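Local structure of glyoxalase family protein (Listeria monocytogenes, 2P7Q) at residues K13-T18 and L41-F46. The protein catalyses the manganese-dependent hydration of the antibiotic fosfomycin, opening its epoxide ring and so conferring resistance. The protein carries 1 engineered substitution. Sequence-based numbering, arbitrary orientation.
Sequences KDLNKT and LSKEKF
With chi1 at -175°, L15 swings its CG opposite the backbone N, and chi2 near 66° helps turn CD2 out from the first turn of helix 15-26 toward strand 44-49. There CD2 enters the notch between two lysine stems, K43 and K45, whose side chains both set out toward the helix. K45 runs fully extended beyond CG and slants across the leucine, so that CG, CD and CE all graze the one methyl, with K45 CG 3.8 Å from L15 CD2. The K43 stem closes the other flank, its CG 3.9 Å from L15 CD2; its CD passes 4.1 Å from L15 CB, and beyond CD the chain bends (chi3 -109°), which sets the course of CE and NZ. The contact between the segments is thus largely aliphatic, methylene against methyl, with the ammonium groups carried past the leucine. K45 NZ reaches N16 on the helix, giving a weak hydrogen bond to N16 OD1 at 3.4 Å, near the surface. K43 NZ instead forms a salt bridge with E58, whose carboxylate also accepts from L15 N, so one acid ties the lysine to the start of the helix. D14 is the N-cap: K17 N donates to D14 OD1 at 3.2 Å, a capping bond, approaching from well above the carboxylate plane. L15 also touches I56 of the neighbouring strand 52-58. E44 directs its side chain away from the helix, to the other face of the strand, where it touches the bound dihydroxypropylphosphonic acid; it is probably the proton acceptor of the reaction. The contact therefore joins the N-terminal end of a helix to one face of a mixed sheet whose other face helps line the ligand pocket, as in the βαβββ modules of the glyoxalase/bleomycin resistance (vicinal oxygen chelate) fold.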
loop_
_atom_site.group_PDB
_atom_site.type_symbol
_atom_site.label_atom_id
_atom_site.label_comp_id
_atom_site.label_asym_id
_atom_site.label_seq_id
_atom_site.Cartn_x
_atom_site.Cartn_y
_atom_site.Cartn_z
ATOM N N LYS A 13 -2.616 12.924 11.291
ATOM C CA LYS A 13 -2.568 14.003 12.281
ATOM C C LYS A 13 -3.591 13.794 13.400
ATOM O O LYS A 13 -3.277 13.965 14.587
ATOM C CB LYS A 13 -2.830 15.354 11.603
ATOM C CG LYS A 13 -4.293 15.609 11.307
ATOM C CD LYS A 13 -4.529 16.892 10.527
ATOM C CE LYS A 13 -4.255 16.716 9.040
ATOM N NZ LYS A 13 -5.211 17.543 8.248
ATOM N N ASP A 14 -4.808 13.420 13.008
ATOM C CA ASP A 14 -5.904 13.192 13.943
ATOM C C ASP A 14 -6.341 11.730 13.907
ATOM O O ASP A 14 -7.058 11.313 13.002
ATOM C CB ASP A 14 -7.079 14.094 13.563
ATOM C CG ASP A 14 -8.217 14.031 14.566
ATOM O OD1 ASP A 14 -8.250 13.104 15.405
ATOM O OD2 ASP A 14 -9.094 14.915 14.496
ATOM N N LEU A 15 -5.931 10.952 14.898
ATOM C CA LEU A 15 -6.294 9.538 14.930
ATOM C C LEU A 15 -7.796 9.273 14.891
ATOM O O LEU A 15 -8.295 8.668 13.948
ATOM C CB LEU A 15 -5.705 8.861 16.159
ATOM C CG LEU A 15 -5.969 7.359 16.144
ATOM C CD1 LEU A 15 -5.202 6.755 14.961
ATOM C CD2 LEU A 15 -5.537 6.712 17.454
ATOM N N ASN A 16 -8.514 9.727 15.917
ATOM C CA ASN A 16 -9.964 9.529 15.998
ATOM C C ASN A 16 -10.717 9.948 14.748
ATOM O O ASN A 16 -11.685 9.294 14.350
ATOM C CB ASN A 16 -10.545 10.286 17.192
ATOM C CG ASN A 16 -10.010 9.789 18.508
ATOM O OD1 ASN A 16 -9.715 8.603 18.667
ATOM N ND2 ASN A 16 -9.900 10.688 19.471
ATOM N N LYS A 17 -10.291 11.043 14.133
ATOM C CA LYS A 17 -10.970 11.500 12.934
ATOM C C LYS A 17 -10.735 10.519 11.780
ATOM O O LYS A 17 -11.638 10.264 10.985
ATOM C CB LYS A 17 -10.494 12.906 12.568
ATOM C CG LYS A 17 -11.249 13.554 11.424
ATOM C CD LYS A 17 -10.893 15.031 11.314
ATOM C CE LYS A 17 -11.096 15.583 9.904
ATOM N NZ LYS A 17 -12.487 15.451 9.423
ATOM N N THR A 18 -9.532 9.952 11.697
ATOM C CA THR A 18 -9.226 8.993 10.633
ATOM C C THR A 18 -9.934 7.665 10.891
ATOM O O THR A 18 -10.381 7.004 9.955
ATOM C CB THR A 18 -7.700 8.714 10.519
ATOM O OG1 THR A 18 -7.016 9.887 10.059
ATOM C CG2 THR A 18 -7.442 7.579 9.541
ATOM N N LEU A 41 4.142 3.667 23.307
ATOM C CA LEU A 41 5.075 4.516 22.570
ATOM C C LEU A 41 4.350 5.620 21.819
ATOM O O LEU A 41 4.793 6.764 21.784
ATOM C CB LEU A 41 5.899 3.677 21.596
ATOM N N SER A 42 3.229 5.280 21.210
ATOM C CA SER A 42 2.481 6.283 20.479
ATOM C C SER A 42 1.020 5.916 20.366
ATOM O O SER A 42 0.624 4.771 20.584
ATOM C CB SER A 42 3.076 6.480 19.091
ATOM O OG SER A 42 3.159 5.237 18.430
ATOM N N LYS A 43 0.225 6.915 20.025
ATOM C CA LYS A 43 -1.201 6.738 19.889
ATOM C C LYS A 43 -1.471 6.038 18.559
ATOM O O LYS A 43 -1.171 6.576 17.494
ATOM C CB LYS A 43 -1.872 8.110 19.939
ATOM C CG LYS A 43 -3.335 8.069 20.309
ATOM C CD LYS A 43 -4.045 9.350 19.850
ATOM C CE LYS A 43 -4.424 10.263 21.023
ATOM N NZ LYS A 43 -5.032 11.530 20.473
ATOM N N GLU A 44 -2.034 4.838 18.615
ATOM C CA GLU A 44 -2.287 4.105 17.385
ATOM C C GLU A 44 -3.384 3.048 17.464
ATOM O O GLU A 44 -3.768 2.590 18.540
ATOM C CB GLU A 44 -0.993 3.443 16.923
ATOM C CG GLU A 44 -0.399 2.509 17.960
ATOM C CD GLU A 44 0.757 1.688 17.425
ATOM O OE1 GLU A 44 1.731 2.273 16.910
ATOM O OE2 GLU A 44 0.692 0.447 17.526
ATOM N N LYS A 45 -3.878 2.662 16.294
ATOM C CA LYS A 45 -4.916 1.648 16.198
ATOM C C LYS A 45 -4.671 0.699 15.016
ATOM O O LYS A 45 -4.092 1.081 13.994
ATOM C CB LYS A 45 -6.288 2.322 16.081
ATOM C CG LYS A 45 -6.663 3.138 17.306
ATOM C CD LYS A 45 -7.990 3.841 17.137
ATOM C CE LYS A 45 -8.450 4.480 18.460
ATOM N NZ LYS A 45 -9.725 5.267 18.345
ATOM N N PHE A 46 -5.101 -0.546 15.179
ATOM C CA PHE A 46 -4.950 -1.566 14.154
ATOM C C PHE A 46 -6.329 -2.008 13.689
ATOM O O PHE A 46 -7.223 -2.231 14.506
ATOM C CB PHE A 46 -4.231 -2.797 14.714
ATOM C CG PHE A 46 -2.853 -2.527 15.248
ATOM C CD1 PHE A 46 -2.189 -3.504 15.986
ATOM C CD2 PHE A 46 -2.211 -1.314 15.005
ATOM C CE1 PHE A 46 -0.901 -3.277 16.474
ATOM C CE2 PHE A 46 -0.918 -1.074 15.487
ATOM C CZ PHE A 46 -0.264 -2.056 16.223
#